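Local coordinates for protein-glutaminase (Chryseobacterium proteolyticum, PDB 2ZK9) that deamidates glutamine residues within proteins, hydrolysing the side-chain amide to give glutamate and ammonia, at residues Q51-N56 with V84-S89; Q63-N68 with N119-T124; L69-G74 with V78-H83; R100-S105 with S109-D114. All coordinates share one frame; numbering follows the deposited sequence.

Overall arrangement
From the N terminus, contact 1 opens on helix 42-55 and contact 2 on strand 61-66. The hairpin of contact 3 (69-74 with 78-83) closes first, nested inside the loops of both. Strand 82-91 then packs against helix 42-55 and closes contact 1, so contacts 1 and 2 cross. Contact 4 follows contact 1 in series and lies within the loop of contact 2, which closes last, at the C-terminal end of helix 114-120. Strands 61-66, 82-91 and 97-102 share one sheet and link all four contacts: His83 of contact 3 hydrogen-bonds Asp103 of contact 4, and Gln63 of contact 2 reaches Asp114 of contact 4.

Contact 1 of 4, residues Q51-N56 with V84-S89; sequences QILMNN and VAILVS
Leu53 of helix 42-55 points its two methyls at a pair of side chains on strand 82-91, one branch to each. Its CD1 meets Ile86 CD1 tip to tip at 4.1 Å. The other branch does the same with Val88, where Leu53 CD2 stands 4.0 Å from Val88 CG2, with Val88 CG1 only a little farther off. Val88 was modelled in two conformers, so this half is the less certain one. A chi1 of -98°, well off the usual staggered position, turns the Leu53 fork so that each methyl faces its own partner. On the strand, Ile86 holds CG1 between its own N and carbonyl carbon (chi1 62°), and from there CD1 extends toward the helix. No hydrogen bond crosses; the contact is small, wholly apolar and buried. In the next shell, Ile18 of helix 8-19 packs on Leu53 and Leu11 of the same helix on Val88, so a second helix shares this face of the sheet. Backbone bonds to strand 97-102 fix the strand: Val88 N donates to Arg100 O, and Ile86 O accepts from Ile102 N. Leu87, pointing the other way between Ile86 and Val88, packs on Ile101. One strand thus feeds two hydrophobic layers, the arrangement of a helix packed against a central sheet in an alpha-beta fold; the family belongs to the papain-like cysteine peptidase clan.

Contact 2 of 4, residues Q63-N68 with N119-T124; sequences QFVYGN and NACVNT
Val65 and Cys121 form the close part of this contact, with Val65 CG1 3.9 Å from the sulfur SG of Cys121. The valine methyl comes from the position between its own N and carbonyl carbon (chi1 58°), which turns it off the strand toward the segment following helix 114-120. Cys121 takes no part in the four disulfides of the chain; its sulfur serves here as an apolar surface, and both residues are buried. At the other end the fit is looser and nearer solvent. Val122 CG1 stands 4.2 Å from Asn68 O, a main-chain oxygen, while the exposed Asn68 side chain stays at a distance. No hydrogen bond joins the two segments. Each segment bends here: the strand leaves its sheet at Gly67 and Asn68, where the glycine has backbone angles that would press a CB against the carbonyl O of Tyr66. The helix winds out through a turn in which Val122 N donates to Asn119 O at 3.1 Å. Around the tight end, Trp117 and Arg118 of helix 114-120 also touch Val65, and Leu106 packs on Cys121. His83 of strand 82-91 touches both Val65 and Cys121. At the looser end Val122 rests on Val131 of strand 130-138, so the contact joins the C-terminal end of helix 114-120 to strand 61-66, between its sheet neighbours 82-91 and 130-138.

Contact 3 of 4, residues L69-G74 with V78-H83; sequences LKASTG and VAWSYH
The indole of Trp80 has Leu69 CB at its edge, near the ring plane, while Ala71 CB approaches obliquely, 3.7 Å from Trp80 CZ3. Residues of its own segment take the two faces. Val78 CG2 lies 3.4 Å above one face of Trp80, toward the rim; on the opposite face His83 ND1 stands 3.9 Å from the plane of Trp80, also toward the rim. The two rings lie face to face, their planes about 20° apart but displaced, with Trp80 CH2 3.7 Å above the centre of the His83 imidazole. With CG anti to its N (chi1 -173°), His83 swings back from the next strand to reach the indole. Beneath the rings runs a regular antiparallel hairpin, strands 69-72 and 77-80. Leu69 and Trp80 exchange two backbone hydrogen bonds; so do Ala71 and Val78, with Val78 N donating to Ala71 O at 2.8 Å. Lys70 and Ala79 make the non-hydrogen-bonded pair between them, on the other face, where Lys70 CD packs 4.0 Å from Ala79 CB and Lys70 NZ goes on to the carbonyls of Ser128 and Cys126. Leu69 CD1 reaches past the corner at Ser81 and touches Tyr82 C at 3.6 Å. The polar ends of both rings are held from outside the hairpin: Trp80 NE1 donates to Pro38 O, and His83 NE2 bonds Asp103 OD2. His83 also packs on Cys42, a grouping consistent with the Cys-His-Asp triad of clan relatives, so the hairpin's apolar face probably helps fix the orientation of the histidine ring.

Contact 4 of 4, residues R100-S105 with S109-D114; sequences RIIDPS and SGPVTD
A single antiparallel bridge, Ile101 with Val112, fastens strand 97-102 to the loop that leads into helix 114-120. Ile101 N donates to Val112 O at 2.7 Å, and Val112 N returns a bond to Ile101 O at 3.0 Å. Side chains then close over both flanks. Arg100 CB packs 3.6 Å from Pro111 CB, the two side chains crossing at about a right angle. A bend at chi2 (-72°) lays Arg100 CD against the Val112 carbonyl, 3.4 Å from Val112 O, and carries the guanidinium under the methyl CG2 of Thr113, which lies over one of its faces. A serine here would lack the chain beyond CB and would probably leave the Val112 carbonyl without the CD packed on it and the Thr113 methyl without the guanidinium face. Ile101 CG1 crosses Asp114 at CB, 3.9 Å away, while Ile102 CG1 runs beside Pro111 CG. Where the chains diverge, one water accepts from Asp103 N at 2.9 Å and donates to Gly110 O at 2.8 Å. Thr113 N-caps the helix, its OG1 bonded to Ala116 N; Asp114 OD1 bonds Gln63 and forms a salt bridge to Arg118. Beyond the bridge, Asp103 OD1 accepts from Ser105 N in an Asx turn, and OD2 from Trp117 NE1. Held through both oxygens and bonded to a histidine, this carboxylate is consistent with the acid of a Cys-His-Asp triad, as in some relatives of the papain-like clan.

Contact 1 of 4, residues Q51-N56 with V84-S89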
loop_
_atom_site.group_PDB
_atom_site.type_symbol
_atom_site.label_atom_id
_atom_site.label_comp_id
_atom_site.label_asym_id
_atom_site.label_seq_id
_atom_site.Cartn_x
_atom_site.Cartn_y
_atom_site.Cartn_z
ATOM N N GLN A 51 9.564 -3.901 -0.431
ATOM C CA GLN A 51 10.592 -4.822 -0.868
ATOM C C GLN A 51 11.117 -4.394 -2.242
ATOM O O GLN A 51 12.328 -4.501 -2.509
ATOM C CB GLN A 51 10.087 -6.259 -0.880
ATOM C CG GLN A 51 11.112 -7.284 -1.324
ATOM C CD GLN A 51 10.550 -8.677 -1.514
ATOM O OE1 GLN A 51 9.594 -8.840 -2.244
ATOM N NE2 GLN A 51 11.135 -9.646 -0.770
ATOM N N ILE A 52 10.252 -3.959 -3.143
ATOM C CA ILE A 52 10.694 -3.504 -4.451
ATOM C C ILE A 52 11.602 -2.265 -4.311
ATOM O O ILE A 52 12.652 -2.179 -4.937
ATOM C CB ILE A 52 9.508 -3.247 -5.388
ATOM C CG1 ILE A 52 8.799 -4.590 -5.655
ATOM C CG2 ILE A 52 9.957 -2.541 -6.637
ATOM C CD1 ILE A 52 7.468 -4.486 -6.309
ATOM N N LEU A 53 11.226 -1.326 -3.459
ATOM C CA LEU A 53 12.116 -0.187 -3.220
ATOM C C LEU A 53 13.468 -0.666 -2.665
ATOM O O LEU A 53 14.517 -0.209 -3.132
ATOM C CB LEU A 53 11.511 0.845 -2.241
ATOM C CG LEU A 53 10.835 2.068 -2.960
ATOM C CD1 LEU A 53 9.670 1.633 -3.801
ATOM C CD2 LEU A 53 10.406 3.073 -1.924
ATOM N N MET A 54 13.466 -1.595 -1.718
ATOM C CA MET A 54 14.688 -2.061 -1.147
ATOM C C MET A 54 15.552 -2.806 -2.158
ATOM O O MET A 54 16.773 -2.692 -2.119
ATOM C CB MET A 54 14.420 -2.896 0.119
ATOM C CG MET A 54 13.887 -2.096 1.269
ATOM S SD MET A 54 13.589 -3.002 2.766
ATOM C CE MET A 54 15.211 -3.524 3.259
ATOM N N ASN A 55 14.944 -3.543 -3.053
ATOM C CA ASN A 55 15.691 -4.199 -4.120
ATOM C C ASN A 55 16.521 -3.169 -4.863
ATOM O O ASN A 55 17.599 -3.493 -5.329
ATOM C CB ASN A 55 14.720 -4.959 -5.004
ATOM C CG ASN A 55 14.153 -6.280 -4.419
ATOM O OD1 ASN A 55 14.734 -6.870 -3.474
ATOM N ND2 ASN A 55 13.067 -6.683 -5.044
ATOM N N ASN A 56 16.003 -1.968 -4.986
ATOM C CA ASN A 56 16.597 -0.841 -5.677
ATOM C C ASN A 56 17.521 0.001 -4.810
ATOM O O ASN A 56 18.058 0.990 -5.289
ATOM C CB ASN A 56 15.514 0.109 -6.236
ATOM C CG ASN A 56 14.884 -0.332 -7.522
ATOM O OD1 ASN A 56 15.261 -0.024 -8.667
ATOM N ND2 ASN A 56 13.884 -1.197 -7.445
ATOM N N VAL A 84 -3.139 1.349 4.742
ATOM C CA VAL A 84 -1.730 1.631 4.765
ATOM C C VAL A 84 -1.210 1.614 3.329
ATOM O O VAL A 84 -1.667 0.816 2.509
ATOM C CB VAL A 84 -0.957 0.638 5.679
ATOM C CG1 VAL A 84 -1.142 -0.803 5.271
ATOM C CG2 VAL A 84 0.511 0.992 5.759
ATOM N N ALA A 85 -0.218 2.448 3.067
ATOM C CA ALA A 85 0.541 2.431 1.846
ATOM C C ALA A 85 1.943 2.972 2.142
ATOM O O ALA A 85 2.261 3.350 3.252
ATOM C CB ALA A 85 -0.169 3.208 0.739
ATOM N N ILE A 86 2.803 2.945 1.106
ATOM C CA ILE A 86 4.159 3.462 1.275
ATOM C C ILE A 86 4.188 4.942 0.977
ATOM O O ILE A 86 3.536 5.431 0.051
ATOM C CB ILE A 86 5.189 2.667 0.429
ATOM C CG1 ILE A 86 4.964 2.731 -1.078
ATOM C CG2 ILE A 86 5.293 1.250 0.958
ATOM C CD1 ILE A 86 6.157 2.283 -1.875
ATOM N N LEU A 87 4.969 5.659 1.785
ATOM C CA LEU A 87 5.159 7.091 1.725
ATOM C C LEU A 87 6.633 7.328 1.379
ATOM O O LEU A 87 7.509 7.085 2.216
ATOM C CB LEU A 87 4.768 7.750 3.049
ATOM C CG LEU A 87 4.897 9.256 3.092
ATOM C CD1 LEU A 87 3.873 9.927 2.192
ATOM C CD2 LEU A 87 4.804 9.755 4.510
ATOM N N VAL A 88 6.896 7.690 0.130
ATOM C CA VAL A 88 8.222 7.769 -0.444
ATOM C C VAL A 88 8.710 9.209 -0.457
ATOM O O VAL A 88 8.005 10.126 -0.796
ATOM C CB VAL A 88 8.172 7.206 -1.877
ATOM C CG1 VAL A 88 9.569 7.115 -2.517
ATOM C CG2 VAL A 88 7.524 5.834 -1.868
ATOM N N SER A 89 9.958 9.413 -0.015
ATOM C CA SER A 89 10.594 10.690 -0.085
ATOM C C SER A 89 11.525 10.744 -1.267
ATOM O O SER A 89 12.221 9.773 -1.540
ATOM C CB SER A 89 11.445 10.905 1.159
ATOM O OG SER A 89 10.645 11.062 2.336
#

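Contact 2 of 4, residues Q63-N68 with N119-T124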
loop_
_atom_site.group_PDB
_atom_site.type_symbol
_atom_site.label_atom_id
_atom_site.label_comp_id
_atom_site.label_asym_id
_atom_site.label_seq_id
_atom_site.Cartn_x
_atom_site.Cartn_y
_atom_site.Cartn_z
ATOM N N GLN A 63 2.471 5.152 5.696
ATOM C CA GLN A 63 1.448 5.952 6.346
ATOM C C GLN A 63 0.251 5.035 6.612
ATOM O O GLN A 63 -0.222 4.346 5.708
ATOM C CB GLN A 63 1.005 7.162 5.526
ATOM C CG GLN A 63 0.053 8.069 6.296
ATOM C CD GLN A 63 -0.202 9.406 5.659
ATOM O OE1 GLN A 63 -1.289 9.676 5.138
ATOM N NE2 GLN A 63 0.820 10.266 5.626
ATOM N N PHE A 64 -0.199 5.047 7.864
ATOM C CA PHE A 64 -1.393 4.378 8.310
ATOM C C PHE A 64 -2.486 5.397 8.506
ATOM O O PHE A 64 -2.243 6.428 9.136
ATOM C CB PHE A 64 -1.166 3.633 9.620
ATOM C CG PHE A 64 -0.219 2.466 9.503
ATOM C CD1 PHE A 64 -0.685 1.177 9.287
ATOM C CD2 PHE A 64 1.158 2.624 9.604
ATOM C CE1 PHE A 64 0.155 0.101 9.130
ATOM C CE2 PHE A 64 2.027 1.560 9.445
ATOM C CZ PHE A 64 1.525 0.273 9.215
ATOM N N VAL A 65 -3.694 5.116 8.018
ATOM C CA VAL A 65 -4.841 5.979 8.257
ATOM C C VAL A 65 -5.926 5.123 8.883
ATOM O O VAL A 65 -6.069 3.955 8.517
ATOM C CB VAL A 65 -5.282 6.674 6.930
ATOM C CG1 VAL A 65 -5.647 5.723 5.824
ATOM C CG2 VAL A 65 -6.442 7.625 7.199
ATOM N N TYR A 66 -6.659 5.678 9.813
ATOM C CA TYR A 66 -7.616 4.980 10.618
ATOM C C TYR A 66 -8.960 5.721 10.636
ATOM O O TYR A 66 -8.952 6.932 10.597
ATOM C CB TYR A 66 -7.147 4.874 12.082
ATOM C CG TYR A 66 -5.750 4.327 12.250
ATOM C CD1 TYR A 66 -5.514 2.988 12.443
ATOM C CD2 TYR A 66 -4.664 5.179 12.203
ATOM C CE1 TYR A 66 -4.209 2.488 12.592
ATOM C CE2 TYR A 66 -3.392 4.691 12.349
ATOM C CZ TYR A 66 -3.160 3.350 12.542
ATOM O OH TYR A 66 -1.848 2.932 12.724
ATOM N N GLY A 67 -10.066 4.975 10.687
ATOM C CA GLY A 67 -11.343 5.641 10.787
ATOM C C GLY A 67 -12.468 4.803 10.309
ATOM O O GLY A 67 -12.353 3.593 10.223
ATOM N N ASN A 68 -13.550 5.485 9.961
ATOM C CA ASN A 68 -14.680 4.892 9.256
ATOM C C ASN A 68 -14.356 5.051 7.768
ATOM O O ASN A 68 -14.790 6.004 7.126
ATOM C CB ASN A 68 -15.962 5.620 9.620
ATOM C CG ASN A 68 -17.161 5.090 8.877
ATOM O OD1 ASN A 68 -17.179 3.939 8.459
ATOM N ND2 ASN A 68 -18.143 5.923 8.673
ATOM N N ASN A 119 -7.915 11.235 1.409
ATOM C CA ASN A 119 -9.282 11.558 0.952
ATOM C C ASN A 119 -9.901 10.409 0.153
ATOM O O ASN A 119 -11.126 10.221 0.279
ATOM C CB ASN A 119 -9.210 12.869 0.168
ATOM C CG ASN A 119 -10.589 13.316 -0.262
ATOM O OD1 ASN A 119 -10.866 13.255 -1.465
ATOM N ND2 ASN A 119 -11.431 13.720 0.643
ATOM N N ALA A 120 -9.122 9.637 -0.607
ATOM C CA ALA A 120 -9.651 8.473 -1.292
ATOM C C ALA A 120 -10.033 7.361 -0.362
ATOM O O ALA A 120 -10.742 6.430 -0.782
ATOM C CB ALA A 120 -8.654 7.975 -2.324
ATOM N N CYS A 121 -9.569 7.406 0.895
ATOM C CA CYS A 121 -9.970 6.450 1.921
ATOM C C CYS A 121 -11.237 6.839 2.652
ATOM O O CYS A 121 -11.678 6.102 3.530
ATOM C CB CYS A 121 -8.820 6.292 2.926
ATOM S SG CYS A 121 -7.310 5.597 2.244
ATOM N N VAL A 122 -11.813 7.991 2.300
ATOM C CA VAL A 122 -13.074 8.446 2.866
ATOM C C VAL A 122 -13.978 8.870 1.707
ATOM O O VAL A 122 -14.502 9.983 1.650
ATOM C CB VAL A 122 -12.885 9.519 3.939
ATOM C CG1 VAL A 122 -12.356 8.832 5.215
ATOM C CG2 VAL A 122 -11.998 10.671 3.493
ATOM N N ASN A 123 -14.192 7.949 0.772
ATOM C CA ASN A 123 -14.902 8.198 -0.470
ATOM C C ASN A 123 -16.407 8.099 -0.211
ATOM O O ASN A 123 -16.926 6.995 -0.037
ATOM C CB ASN A 123 -14.414 7.201 -1.519
ATOM C CG ASN A 123 -14.977 7.492 -2.877
ATOM O OD1 ASN A 123 -16.049 8.046 -3.033
ATOM N ND2 ASN A 123 -14.210 7.070 -3.878
ATOM N N THR A 124 -17.090 9.217 -0.223
ATOM C CA THR A 124 -18.520 9.218 0.092
ATOM C C THR A 124 -19.418 8.714 -1.003
ATOM O O THR A 124 -20.601 8.511 -0.765
ATOM C CB THR A 124 -18.928 10.630 0.517
ATOM O OG1 THR A 124 -18.630 11.562 -0.523
ATOM C CG2 THR A 124 -18.236 11.038 1.813
#

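Contact 3 of 4, residues L69-G74 with V78-H83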
loop_
_atom_site.group_PDB
_atom_site.type_symbol
_atom_site.label_atom_id
_atom_site.label_comp_id
_atom_site.label_asym_id
_atom_site.label_seq_id
_atom_site.Cartn_x
_atom_site.Cartn_y
_atom_site.Cartn_z
ATOM N N LEU A 69 -13.503 4.181 7.241
ATOM C CA LEU A 69 -12.936 4.375 5.901
ATOM C C LEU A 69 -13.790 3.657 4.868
ATOM O O LEU A 69 -14.358 2.611 5.099
ATOM C CB LEU A 69 -11.500 3.855 5.852
ATOM C CG LEU A 69 -10.567 4.391 6.914
ATOM C CD1 LEU A 69 -9.162 3.838 6.663
ATOM C CD2 LEU A 69 -10.543 5.921 6.969
ATOM N N LYS A 70 -13.831 4.264 3.674
ATOM C CA LYS A 70 -14.592 3.789 2.535
ATOM C C LYS A 70 -13.796 4.099 1.272
ATOM O O LYS A 70 -13.324 5.219 1.125
ATOM C CB LYS A 70 -15.940 4.541 2.449
ATOM C CG LYS A 70 -16.866 4.449 3.598
ATOM C CD LYS A 70 -17.441 3.122 3.821
ATOM C CE LYS A 70 -18.514 3.064 4.950
ATOM N NZ LYS A 70 -19.672 3.988 4.623
ATOM N N ALA A 71 -13.714 3.127 0.349
ATOM C CA ALA A 71 -12.995 3.333 -0.894
ATOM C C ALA A 71 -13.735 2.645 -2.021
ATOM O O ALA A 71 -14.383 1.618 -1.836
ATOM C CB ALA A 71 -11.584 2.821 -0.787
ATOM N N SER A 72 -13.588 3.192 -3.207
ATOM C CA SER A 72 -14.188 2.622 -4.418
ATOM C C SER A 72 -13.137 2.237 -5.464
ATOM O O SER A 72 -12.159 2.930 -5.603
ATOM C CB SER A 72 -15.073 3.672 -5.023
ATOM O OG SER A 72 -15.694 3.112 -6.224
ATOM N N THR A 73 -13.427 1.149 -6.171
ATOM C CA THR A 73 -12.584 0.803 -7.283
ATOM C C THR A 73 -13.059 1.438 -8.590
ATOM O O THR A 73 -12.415 1.218 -9.631
ATOM C CB THR A 73 -12.626 -0.715 -7.466
ATOM O OG1 THR A 73 -13.980 -1.076 -7.837
ATOM C CG2 THR A 73 -12.217 -1.475 -6.201
ATOM N N GLY A 74 -14.229 2.073 -8.593
ATOM C CA GLY A 74 -14.859 2.416 -9.836
ATOM C C GLY A 74 -16.004 1.495 -10.225
ATOM O O GLY A 74 -16.866 1.850 -10.993
ATOM N N VAL A 78 -15.490 -0.798 -0.814
ATOM C CA VAL A 78 -15.045 -1.533 0.365
ATOM C C VAL A 78 -15.065 -0.582 1.562
ATOM O O VAL A 78 -14.979 0.647 1.447
ATOM C CB VAL A 78 -13.631 -2.110 0.186
ATOM C CG1 VAL A 78 -13.671 -3.204 -0.873
ATOM C CG2 VAL A 78 -12.631 -0.990 -0.095
ATOM N N ALA A 79 -15.196 -1.174 2.733
ATOM C CA ALA A 79 -15.142 -0.471 4.006
ATOM C C ALA A 79 -13.969 -1.035 4.784
ATOM O O ALA A 79 -13.749 -2.248 4.829
ATOM C CB ALA A 79 -16.423 -0.650 4.767
ATOM N N TRP A 80 -13.261 -0.122 5.441
ATOM C CA TRP A 80 -12.072 -0.438 6.211
ATOM C C TRP A 80 -12.066 0.276 7.546
ATOM O O TRP A 80 -12.604 1.361 7.646
ATOM C CB TRP A 80 -10.883 0.034 5.417
ATOM C CG TRP A 80 -10.523 -0.583 4.135
ATOM C CD1 TRP A 80 -10.627 -1.890 3.716
ATOM C CD2 TRP A 80 -9.934 0.180 3.066
ATOM N NE1 TRP A 80 -10.120 -1.968 2.444
ATOM C CE2 TRP A 80 -9.672 -0.727 2.033
ATOM C CE3 TRP A 80 -9.556 1.522 2.885
ATOM C CZ2 TRP A 80 -9.080 -0.320 0.860
ATOM C CZ3 TRP A 80 -8.954 1.901 1.706
ATOM C CH2 TRP A 80 -8.712 0.967 0.736
ATOM N N SER A 81 -11.363 -0.304 8.529
ATOM C CA SER A 81 -11.059 0.393 9.759
ATOM C C SER A 81 -9.701 1.069 9.677
ATOM O O SER A 81 -9.443 2.005 10.474
ATOM C CB SER A 81 -11.103 -0.548 10.939
ATOM O OG SER A 81 -10.214 -1.624 10.796
ATOM N N TYR A 82 -8.815 0.629 8.797
ATOM C CA TYR A 82 -7.540 1.270 8.590
ATOM C C TYR A 82 -7.104 0.953 7.146
ATOM O O TYR A 82 -7.579 0.019 6.542
ATOM C CB TYR A 82 -6.438 0.885 9.581
ATOM C CG TYR A 82 -5.755 -0.404 9.260
ATOM C CD1 TYR A 82 -6.322 -1.634 9.593
ATOM C CD2 TYR A 82 -4.528 -0.442 8.600
ATOM C CE1 TYR A 82 -5.643 -2.801 9.258
ATOM C CE2 TYR A 82 -3.879 -1.566 8.290
ATOM C CZ TYR A 82 -4.434 -2.763 8.600
ATOM O OH TYR A 82 -3.733 -3.898 8.300
ATOM N N HIS A 83 -6.136 1.748 6.678
ATOM C CA HIS A 83 -5.467 1.451 5.440
ATOM C C HIS A 83 -4.003 1.877 5.586
ATOM O O HIS A 83 -3.651 2.682 6.459
ATOM C CB HIS A 83 -6.176 2.167 4.263
ATOM C CG HIS A 83 -5.633 1.769 2.899
ATOM N ND1 HIS A 83 -5.320 0.474 2.603
ATOM C CD2 HIS A 83 -5.367 2.525 1.833
ATOM C CE1 HIS A 83 -4.880 0.457 1.366
ATOM N NE2 HIS A 83 -4.905 1.706 0.836
#

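Contact 4 of 4, residues R100-S105 with S109-D114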
loop_
_atom_site.group_PDB
_atom_site.type_symbol
_atom_site.label_atom_id
_atom_site.label_comp_id
_atom_site.label_asym_id
_atom_site.label_seq_id
_atom_site.Cartn_x
_atom_site.Cartn_y
_atom_site.Cartn_z
ATOM N N ARG A 100 5.472 11.416 -1.511
ATOM C CA ARG A 100 4.259 10.937 -2.182
ATOM C C ARG A 100 3.906 9.554 -1.685
ATOM O O ARG A 100 4.796 8.748 -1.410
ATOM C CB ARG A 100 4.427 10.867 -3.686
ATOM C CG ARG A 100 4.637 12.167 -4.415
ATOM C CD ARG A 100 3.402 13.003 -4.484
ATOM N NE ARG A 100 3.628 14.241 -5.283
ATOM C CZ ARG A 100 4.113 15.340 -4.731
ATOM N NH1 ARG A 100 4.450 15.423 -3.434
ATOM N NH2 ARG A 100 4.268 16.385 -5.543
ATOM N N ILE A 101 2.614 9.261 -1.642
ATOM C CA ILE A 101 2.146 7.917 -1.493
ATOM C C ILE A 101 2.193 7.182 -2.818
ATOM O O ILE A 101 1.864 7.746 -3.860
ATOM C CB ILE A 101 0.677 7.918 -0.979
ATOM C CG1 ILE A 101 0.563 8.495 0.422
ATOM C CG2 ILE A 101 0.040 6.548 -1.095
ATOM C CD1 ILE A 101 1.018 7.558 1.560
ATOM N N ILE A 102 2.610 5.899 -2.760
ATOM C CA ILE A 102 2.392 4.973 -3.868
ATOM C C ILE A 102 1.384 3.968 -3.399
ATOM O O ILE A 102 1.595 3.250 -2.404
ATOM C CB ILE A 102 3.690 4.338 -4.373
ATOM C CG1 ILE A 102 4.603 5.437 -4.979
ATOM C CG2 ILE A 102 3.376 3.251 -5.347
ATOM C CD1 ILE A 102 5.955 4.957 -5.459
ATOM N N ASP A 103 0.232 3.906 -4.079
ATOM C CA ASP A 103 -0.791 2.949 -3.734
ATOM C C ASP A 103 -1.652 2.660 -4.976
ATOM O O ASP A 103 -2.720 3.235 -5.155
ATOM C CB ASP A 103 -1.716 3.427 -2.621
ATOM C CG ASP A 103 -2.747 2.414 -2.235
ATOM O OD1 ASP A 103 -2.742 1.280 -2.821
ATOM O OD2 ASP A 103 -3.555 2.721 -1.352
ATOM N N PRO A 104 -1.211 1.737 -5.810
ATOM C CA PRO A 104 -2.003 1.359 -7.000
ATOM C C PRO A 104 -3.331 0.730 -6.728
ATOM O O PRO A 104 -4.097 0.549 -7.682
ATOM C CB PRO A 104 -1.044 0.403 -7.732
ATOM C CG PRO A 104 0.318 0.826 -7.341
ATOM C CD PRO A 104 0.140 1.140 -5.869
ATOM N N SER A 105 -3.663 0.358 -5.508
ATOM C CA SER A 105 -5.029 -0.088 -5.214
ATOM C C SER A 105 -6.053 1.052 -5.283
ATOM O O SER A 105 -7.206 0.782 -5.473
ATOM C CB SER A 105 -5.146 -0.866 -3.909
ATOM O OG SER A 105 -5.045 -0.060 -2.721
ATOM N N SER A 109 -2.248 5.327 -11.603
ATOM C CA SER A 109 -1.489 6.044 -12.610
ATOM C C SER A 109 -0.188 6.639 -12.122
ATOM O O SER A 109 0.645 6.961 -12.955
ATOM C CB SER A 109 -2.327 7.134 -13.310
ATOM O OG SER A 109 -3.347 6.525 -14.092
ATOM N N GLY A 110 -0.026 6.869 -10.824
ATOM C CA GLY A 110 1.225 7.455 -10.360
ATOM C C GLY A 110 1.143 7.725 -8.883
ATOM O O GLY A 110 0.108 7.571 -8.243
ATOM N N PRO A 111 2.276 8.208 -8.358
ATOM C CA PRO A 111 2.320 8.658 -6.966
ATOM C C PRO A 111 1.382 9.848 -6.758
ATOM O O PRO A 111 1.168 10.653 -7.673
ATOM C CB PRO A 111 3.789 9.095 -6.784
ATOM C CG PRO A 111 4.519 8.359 -7.884
ATOM C CD PRO A 111 3.575 8.359 -9.066
ATOM N N VAL A 112 0.871 9.999 -5.540
ATOM C CA VAL A 112 -0.039 11.061 -5.165
ATOM C C VAL A 112 0.334 11.645 -3.811
ATOM O O VAL A 112 1.075 11.046 -3.042
ATOM C CB VAL A 112 -1.507 10.604 -5.175
ATOM C CG1 VAL A 112 -1.908 10.118 -6.577
ATOM C CG2 VAL A 112 -1.729 9.520 -4.137
ATOM N N THR A 113 -0.199 12.835 -3.491
ATOM C CA THR A 113 0.050 13.369 -2.152
ATOM C C THR A 113 -0.642 12.520 -1.114
ATOM O O THR A 113 -1.679 11.882 -1.377
ATOM C CB THR A 113 -0.430 14.828 -2.025
ATOM O OG1 THR A 113 -1.843 14.842 -2.204
ATOM C CG2 THR A 113 0.293 15.726 -3.017
ATOM N N ASP A 114 -0.134 12.576 0.107
ATOM C CA ASP A 114 -0.801 11.869 1.185
ATOM C C ASP A 114 -2.195 12.457 1.473
ATOM O O ASP A 114 -3.095 11.723 1.860
ATOM C CB ASP A 114 0.047 11.786 2.432
ATOM C CG ASP A 114 0.375 13.052 3.130
ATOM O OD1 ASP A 114 0.737 12.982 4.328
ATOM O OD2 ASP A 114 0.258 14.153 2.529
HETATM O O HOH W 1 -0.255 5.366 -6.492
#